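Local coordinates for protein 3-oxo-glucose-6-phosphate:glutamate aminotransferase (Bacillus subtilis subsp. subtilis, PDB 4K2M) that catalyses the reversible, pyridoxal phosphate-dependent transamination of 3-dehydro-glucose 6-phosphate with glutamate to give kanosamine 6-phosphate, a step in antibiotic biosynthesis, at residues R319-L322 with A323-I327; S205-Q208 with H209-Q212; S295-N299 with L300-I304. All blocks are in the same frame, centred on the assembly; numbering follows the deposited sequence.

All three contacts are local, each made within or at the start of one helix of the aminotransferase fold. Contact 1 lies within helix 312-329, in its middle and C-terminal half, and is largely buried; contacts 2 and 3 head helices 207-217 and 299-308. Contact 2 is the one with a real surface side, where an acid meets an imidazole and one glutamine lies along another, beside a small apolar patch. Contact 3 is buried again, partly by the second subunit, and its apolar touch comes from a single methionine methyl group. Contacts 1 and 3, on helices consecutive in the chain, have centres 32 Å apart on opposite sides of the chain's centre.

Contact 1: R319-L322 with A323-I327; sequences RLFL and ADRYI. With ACT (acetate ion), chain F.
Phe-321 and Arg-325 meet one turn apart on helix 312-329, an alpha-helix of the aminotransferase fold. The tight part is the backbone. Four i to i+4 hydrogen bonds run through it, from Ala-323 N to Arg-319 O, Asp-324 N to Leu-320 O (2.8 Å), Arg-325 N to Phe-321 O and Tyr-326 N to Leu-322 O. Between side chains the touch is slighter: Arg-325 CD comes obliquely to 4.0 Å from Phe-321 CE2, while the guanidinium, its plane 17° from that of the ring, lies farther out and does not stack on it. Both side chains leave with CG anti to the backbone N (chi1 -177° for Phe-321, -165° for Arg-325), which sends them off the same flank; the arginine then runs on, extended, to a salt bridge with Asp-427 and a hydrogen bond to Gln-426.

The wet side is beside the phenyl ring. One water donates to Phe-321 O at 3.1 Å and to Asp-324 OD2 at 2.8 Å, tying the backbone to the carboxylate while sitting over one face of the ring, toward its rim. Asp-324 OD2 also forms a salt bridge with Lys-24 of helix 13-24, against which Leu-320 packs. Leu-322 and Tyr-326 face helix 423-441 instead.

Arg-319 reaches out extended toward the active-site region, its side chain about 7 Å from that of Lys-249, the cofactor-attachment lysine. An acetate, probably from the crystallisation liquor, lies at the guanidinium edge. Arg-319 NH1 also approaches acetate O, at a doubtfully short 2.5 Å; Arg-319 NH2 donates to acetate O at 2.8 Å and to OXT at 3.0 Å.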
loop_
_atom_site.group_PDB
_atom_site.type_symbol
_atom_site.label_atom_id
_atom_site.label_comp_id
_atom_site.label_asym_id
_atom_site.label_seq_id
_atom_site.Cartn_x
_atom_site.Cartn_y
_atom_site.Cartn_z
ATOM N N ARG A 319 -6.781 20.209 -18.325
ATOM C CA ARG A 319 -7.203 20.857 -17.082
ATOM C C ARG A 319 -7.040 22.360 -17.139
ATOM O O ARG A 319 -7.934 23.101 -16.707
ATOM C CB ARG A 319 -6.420 20.299 -15.886
ATOM C CG ARG A 319 -6.781 18.868 -15.539
ATOM C CD ARG A 319 -5.884 18.407 -14.378
ATOM N NE ARG A 319 -6.212 17.046 -13.948
ATOM C CZ ARG A 319 -7.102 16.754 -13.003
ATOM N NH1 ARG A 319 -7.746 17.728 -12.375
ATOM N NH2 ARG A 319 -7.368 15.481 -12.705
ATOM N N LEU A 320 -5.909 22.819 -17.674
ATOM C CA LEU A 320 -5.666 24.252 -17.786
ATOM C C LEU A 320 -6.709 24.895 -18.714
ATOM O O LEU A 320 -7.226 25.986 -18.426
ATOM C CB LEU A 320 -4.253 24.520 -18.316
ATOM C CG LEU A 320 -3.988 25.944 -18.813
ATOM C CD1 LEU A 320 -4.053 26.949 -17.672
ATOM C CD2 LEU A 320 -2.645 26.030 -19.552
ATOM N N PHE A 321 -7.003 24.228 -19.828
ATOM C CA PHE A 321 -7.976 24.767 -20.777
ATOM C C PHE A 321 -9.319 24.922 -20.090
ATOM O O PHE A 321 -9.987 25.952 -20.229
ATOM C CB PHE A 321 -8.131 23.873 -22.012
ATOM C CG PHE A 321 -9.068 24.444 -23.045
ATOM C CD1 PHE A 321 -8.618 25.406 -23.945
ATOM C CD2 PHE A 321 -10.396 24.042 -23.102
ATOM C CE1 PHE A 321 -9.470 25.951 -24.901
ATOM C CE2 PHE A 321 -11.259 24.580 -24.055
ATOM C CZ PHE A 321 -10.789 25.544 -24.951
ATOM N N LEU A 322 -9.715 23.898 -19.343
ATOM C CA LEU A 322 -10.960 23.955 -18.588
ATOM C C LEU A 322 -10.964 25.100 -17.579
ATOM O O LEU A 322 -11.961 25.813 -17.457
ATOM C CB LEU A 322 -11.213 22.633 -17.862
ATOM C CG LEU A 322 -11.619 21.500 -18.804
ATOM C CD1 LEU A 322 -11.570 20.177 -18.040
ATOM C CD2 LEU A 322 -13.024 21.718 -19.414
ATOM N N ALA A 323 -9.864 25.277 -16.854
ATOM C CA ALA A 323 -9.793 26.324 -15.843
ATOM C C ALA A 323 -9.890 27.691 -16.507
ATOM O O ALA A 323 -10.612 28.573 -16.042
ATOM C CB ALA A 323 -8.503 26.211 -15.019
ATOM N N ASP A 324 -9.164 27.852 -17.607
ATOM C CA ASP A 324 -9.183 29.107 -18.364
ATOM C C ASP A 324 -10.601 29.416 -18.835
ATOM O O ASP A 324 -11.034 30.572 -18.812
ATOM C CB ASP A 324 -8.230 28.992 -19.559
ATOM C CG ASP A 324 -8.203 30.248 -20.425
ATOM O OD1 ASP A 324 -7.929 31.350 -19.903
ATOM O OD2 ASP A 324 -8.435 30.115 -21.633
ATOM N N ARG A 325 -11.326 28.383 -19.243
ATOM C CA ARG A 325 -12.678 28.558 -19.791
ATOM C C ARG A 325 -13.653 28.977 -18.685
ATOM O O ARG A 325 -14.481 29.864 -18.896
ATOM C CB ARG A 325 -13.131 27.272 -20.482
ATOM C CG ARG A 325 -14.359 27.426 -21.395
ATOM C CD ARG A 325 -14.443 26.235 -22.349
ATOM N NE ARG A 325 -15.527 26.351 -23.337
ATOM C CZ ARG A 325 -16.763 25.880 -23.172
ATOM N NH1 ARG A 325 -17.103 25.279 -22.049
ATOM N NH2 ARG A 325 -17.669 26.010 -24.143
ATOM N N TYR A 326 -13.546 28.356 -17.509
ATOM C CA TYR A 326 -14.324 28.802 -16.351
ATOM C C TYR A 326 -14.018 30.247 -16.014
ATOM O O TYR A 326 -14.923 31.042 -15.747
ATOM C CB TYR A 326 -13.982 27.972 -15.108
ATOM C CG TYR A 326 -14.763 26.696 -14.899
ATOM C CD1 TYR A 326 -16.139 26.634 -15.130
ATOM C CD2 TYR A 326 -14.124 25.558 -14.425
ATOM C CE1 TYR A 326 -16.849 25.464 -14.901
ATOM C CE2 TYR A 326 -14.819 24.388 -14.194
ATOM C CZ TYR A 326 -16.182 24.348 -14.436
ATOM O OH TYR A 326 -16.858 23.178 -14.206
ATOM N N ILE A 327 -12.732 30.594 -15.972
ATOM C CA ILE A 327 -12.348 31.924 -15.485
ATOM C C ILE A 327 -12.842 32.998 -16.448
ATOM O O ILE A 327 -13.357 34.039 -16.034
ATOM C CB ILE A 327 -10.830 32.026 -15.255
ATOM C CG1 ILE A 327 -10.427 31.166 -14.048
ATOM C CG2 ILE A 327 -10.400 33.480 -15.045
ATOM C CD1 ILE A 327 -8.901 30.956 -13.922
HETATM C C ACT F . -9.530 15.488 -10.243
HETATM O O ACT F . -9.286 16.456 -10.944
HETATM O OXT ACT F . -9.225 14.368 -10.639
HETATM C CH3 ACT F . -10.223 15.687 -8.918
HETATM O O HOH W 1 -10.083 28.044 -22.516
#

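Contact 2: S205-Q208 with H209-Q212; sequences SDMQ and HIRQ
Asp-206 and His-209 open helix 207-217: after an inverse gamma turn centred on Asp-206, the i to i+4 backbone bonds begin with Ile-210 N to Asp-206 O, nearly straight at 170°. Asp-206 is the N-cap. Its CG stands anti to the backbone N (chi1 -172°), which brings OD1 round to accept a weak, long capping bond from His-209 N at 3.5 Å. OD2 of the same carboxylate lies 3.5 Å from His-209 CB and near the edge of the imidazole, whose plane is turned 74° from that of the carboxylate; His-209 NE2 instead bonds Asp-182.

The buried side is mostly apolar, its side-chain touches made by carbons and sulfur. Ile-210 CD1 sits 4.1 Å from Met-207 SD and equally far from Ser-205 CB, while Ile-210 CG1 lies against Asp-206 O at 3.3 Å. On the exposed side, Gln-212 NE2 comes within 4.0 Å of Gln-208 CG, so the amide meets the aliphatic part of its neighbour.

The helix is the crossover of a beta-alpha-beta unit between strands 192-195 and 220-224. Met-207 packs on Val-221 and Glu-223; Arg-211 lies on Val-221 and sends its guanidinium to Asn-215 and, by a salt bridge, to Asp-239.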
loop_
_atom_site.group_PDB
_atom_site.type_symbol
_atom_site.label_atom_id
_atom_site.label_comp_id
_atom_site.label_asym_id
_atom_site.label_seq_id
_atom_site.Cartn_x
_atom_site.Cartn_y
_atom_site.Cartn_z
ATOM N N SER A 205 2.392 26.868 -3.394
ATOM C CA SER A 205 2.606 27.741 -2.244
ATOM C C SER A 205 3.737 28.715 -2.550
ATOM O O SER A 205 4.500 28.500 -3.493
ATOM C CB SER A 205 3.011 26.919 -1.031
ATOM O OG SER A 205 1.981 26.047 -0.631
ATOM N N ASP A 206 3.869 29.767 -1.739
ATOM C CA ASP A 206 4.941 30.749 -1.936
ATOM C C ASP A 206 6.249 30.202 -1.388
ATOM O O ASP A 206 6.704 30.595 -0.308
ATOM C CB ASP A 206 4.592 32.065 -1.245
ATOM C CG ASP A 206 5.574 33.195 -1.584
ATOM O OD1 ASP A 206 6.651 32.945 -2.192
ATOM O OD2 ASP A 206 5.265 34.346 -1.215
ATOM N N MET A 207 6.871 29.307 -2.150
ATOM C CA MET A 207 7.983 28.523 -1.615
ATOM C C MET A 207 9.258 29.326 -1.367
ATOM O O MET A 207 9.998 29.044 -0.412
ATOM C CB MET A 207 8.267 27.312 -2.506
ATOM C CG MET A 207 7.155 26.249 -2.487
ATOM S SD MET A 207 6.911 25.560 -0.853
ATOM C CE MET A 207 8.425 24.638 -0.658
ATOM N N GLN A 208 9.517 30.330 -2.191
ATOM C CA GLN A 208 10.715 31.152 -1.955
ATOM C C GLN A 208 10.657 31.863 -0.600
ATOM O O GLN A 208 11.641 31.893 0.153
ATOM C CB GLN A 208 10.939 32.160 -3.096
ATOM C CG GLN A 208 12.218 32.981 -2.914
ATOM C CD GLN A 208 12.523 33.869 -4.108
ATOM O OE1 GLN A 208 11.633 34.214 -4.886
ATOM N NE2 GLN A 208 13.789 34.238 -4.258
ATOM N N HIS A 209 9.490 32.402 -0.270
ATOM C CA HIS A 209 9.306 33.116 0.986
ATOM C C HIS A 209 9.367 32.115 2.144
ATOM O O HIS A 209 10.016 32.355 3.154
ATOM C CB HIS A 209 7.981 33.882 0.936
ATOM C CG HIS A 209 7.779 34.838 2.066
ATOM N ND1 HIS A 209 8.642 34.928 3.138
ATOM C CD2 HIS A 209 6.803 35.752 2.290
ATOM C CE1 HIS A 209 8.205 35.855 3.973
ATOM N NE2 HIS A 209 7.091 36.368 3.484
ATOM N N ILE A 210 8.711 30.969 1.983
ATOM C CA ILE A 210 8.799 29.903 2.972
ATOM C C ILE A 210 10.252 29.479 3.218
ATOM O O ILE A 210 10.667 29.316 4.362
ATOM C CB ILE A 210 7.896 28.698 2.572
ATOM C CG1 ILE A 210 6.424 29.121 2.608
ATOM C CG2 ILE A 210 8.143 27.508 3.504
ATOM C CD1 ILE A 210 5.444 28.063 2.058
ATOM N N ARG A 211 11.035 29.321 2.150
ATOM C CA ARG A 211 12.441 28.924 2.291
ATOM C C ARG A 211 13.260 30.005 3.011
ATOM O O ARG A 211 14.160 29.700 3.799
ATOM C CB ARG A 211 13.029 28.593 0.903
ATOM C CG ARG A 211 14.557 28.430 0.831
ATOM C CD ARG A 211 15.095 27.525 1.917
ATOM N NE ARG A 211 14.696 26.135 1.756
ATOM C CZ ARG A 211 15.024 25.164 2.602
ATOM N NH1 ARG A 211 15.746 25.431 3.682
ATOM N NH2 ARG A 211 14.624 23.926 2.375
ATOM N N GLN A 212 12.956 31.269 2.752
ATOM C CA GLN A 212 13.656 32.330 3.473
ATOM C C GLN A 212 13.429 32.227 4.977
ATOM O O GLN A 212 14.365 32.383 5.759
ATOM C CB GLN A 212 13.227 33.706 2.971
ATOM C CG GLN A 212 13.788 34.040 1.606
ATOM C CD GLN A 212 13.122 35.259 0.993
ATOM O OE1 GLN A 212 12.256 35.883 1.610
ATOM N NE2 GLN A 212 13.523 35.601 -0.229
#

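Contact 3: S295-N299 with L300-I304; sequences SKMDN and LQAAI
Met-297 reaches across to Gln-301 and Ala-302 at the N-terminus of helix 299-308, where the loop after the cofactor-binding Asn-294 turns into an alpha-helix. Asp-298 is the N-cap by position, though its side chain makes no capping bond. The helical bonds start from its backbone: Ala-302 N donates to Asp-298 O at 3.0 Å, in the carbonyl plane, and Ala-303 N donates to Asn-299 O.

The methionine is worth following outward. CB points toward the helix, CG stands anti to the backbone N (chi1 179°), and the chain stays extended beyond it; CG and SD serve as a straight arm that carries the methyl to the first turn. Met-297 CE does the touching: it lies 3.8 Å from Gln-301 CB and 4.3 Å from Ala-302 CB. Leu-105 and Phe-108 of helix 103-116 also pack on this side chain, and Phe-108 touches Ala-302 as well.

The polar side chains find their partners outside the turn. Asp-298 OD1 forms a salt bridge with Lys-256 of the second subunit, and the side chain of Asp-298 is about 4 Å from that of Thr-100, a substrate-binding residue, so the cap sits at the dimer interface close to the active site. Asn-299 ND2 donates to Lys-98 O. Gln-301, bent at chi2, turns its amide away from 295-299, and Gln-301 OE1 accepts from Cys-254 N of the same chain; Leu-300 packs on Gln-301 of the second subunit, and Gln-301 on Leu-300 there. The methionine methyl lies against the peptide joining Gln-301 to Ala-302, with Met-297 CE 3.5 Å from both Gln-301 O and Ala-302 N.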
loop_
_atom_site.group_PDB
_atom_site.type_symbol
_atom_site.label_atom_id
_atom_site.label_comp_id
_atom_site.label_asym_id
_atom_site.label_seq_id
_atom_site.Cartn_x
_atom_site.Cartn_y
_atom_site.Cartn_z
ATOM N N SER A 295 6.529 0.077 2.932
ATOM C CA SER A 295 5.863 1.161 2.222
ATOM C C SER A 295 6.508 1.572 0.915
ATOM O O SER A 295 6.405 2.737 0.546
ATOM C CB SER A 295 5.738 2.378 3.130
ATOM O OG SER A 295 4.965 2.075 4.278
ATOM N N LYS A 296 7.169 0.643 0.223
ATOM C CA LYS A 296 7.572 0.895 -1.158
ATOM C C LYS A 296 6.368 0.779 -2.089
ATOM O O LYS A 296 5.409 0.067 -1.796
ATOM C CB LYS A 296 8.648 -0.099 -1.609
ATOM C CG LYS A 296 9.976 0.044 -0.884
ATOM C CD LYS A 296 10.900 -1.136 -1.183
ATOM C CE LYS A 296 11.270 -1.190 -2.661
ATOM N NZ LYS A 296 11.843 0.114 -3.123
ATOM N N MET A 297 6.420 1.457 -3.228
ATOM C CA MET A 297 5.407 1.240 -4.267
ATOM C C MET A 297 5.543 -0.185 -4.801
ATOM O O MET A 297 6.643 -0.748 -4.795
ATOM C CB MET A 297 5.624 2.247 -5.402
ATOM C CG MET A 297 4.654 2.130 -6.556
ATOM S SD MET A 297 5.006 3.516 -7.663
ATOM C CE MET A 297 3.619 3.432 -8.782
ATOM N N ASP A 298 4.433 -0.777 -5.243
ATOM C CA ASP A 298 4.468 -2.092 -5.871
ATOM C C ASP A 298 4.957 -2.006 -7.317
ATOM O O ASP A 298 4.596 -1.078 -8.045
ATOM C CB ASP A 298 3.066 -2.701 -5.872
ATOM C CG ASP A 298 2.640 -3.179 -4.494
ATOM O OD1 ASP A 298 3.540 -3.446 -3.674
ATOM O OD2 ASP A 298 1.418 -3.270 -4.248
ATOM N N ASN A 299 5.760 -2.989 -7.722
ATOM C CA ASN A 299 6.235 -3.119 -9.099
ATOM C C ASN A 299 5.084 -3.113 -10.096
ATOM O O ASN A 299 5.178 -2.512 -11.174
ATOM C CB ASN A 299 7.051 -4.418 -9.233
ATOM C CG ASN A 299 7.721 -4.561 -10.594
ATOM O OD1 ASN A 299 8.569 -3.746 -10.967
ATOM N ND2 ASN A 299 7.381 -5.625 -11.318
ATOM N N LEU A 300 3.992 -3.791 -9.752
ATOM C CA LEU A 300 2.840 -3.836 -10.655
ATOM C C LEU A 300 2.320 -2.424 -10.904
ATOM O O LEU A 300 2.036 -2.049 -12.048
ATOM C CB LEU A 300 1.730 -4.742 -10.105
ATOM C CG LEU A 300 0.523 -4.891 -11.044
ATOM C CD1 LEU A 300 0.379 -6.326 -11.497
ATOM C CD2 LEU A 300 -0.772 -4.432 -10.374
ATOM N N GLN A 301 2.233 -1.621 -9.847
ATOM C CA GLN A 301 1.735 -0.255 -10.002
ATOM C C GLN A 301 2.716 0.635 -10.748
ATOM O O GLN A 301 2.305 1.551 -11.465
ATOM C CB GLN A 301 1.397 0.385 -8.643
ATOM C CG GLN A 301 0.213 -0.245 -7.913
ATOM C CD GLN A 301 -1.087 -0.252 -8.724
ATOM O OE1 GLN A 301 -1.298 0.579 -9.612
ATOM N NE2 GLN A 301 -1.962 -1.207 -8.418
ATOM N N ALA A 302 4.009 0.398 -10.564
ATOM C CA ALA A 302 5.017 1.156 -11.318
ATOM C C ALA A 302 4.901 0.853 -12.811
ATOM O O ALA A 302 5.054 1.747 -13.649
ATOM C CB ALA A 302 6.436 0.868 -10.791
ATOM N N ALA A 303 4.617 -0.399 -13.162
ATOM C CA ALA A 303 4.419 -0.733 -14.572
ATOM C C ALA A 303 3.201 0.002 -15.117
ATOM O O ALA A 303 3.213 0.505 -16.241
ATOM C CB ALA A 303 4.249 -2.254 -14.759
ATOM N N ILE A 304 2.141 0.058 -14.322
ATOM C CA ILE A 304 0.927 0.759 -14.734
ATOM C C ILE A 304 1.221 2.260 -14.840
ATOM O O ILE A 304 0.751 2.939 -15.760
ATOM C CB ILE A 304 -0.210 0.515 -13.723
ATOM C CG1 ILE A 304 -0.766 -0.899 -13.902
ATOM C CG2 ILE A 304 -1.352 1.527 -13.916
ATOM C CD1 ILE A 304 -1.780 -1.288 -12.830
#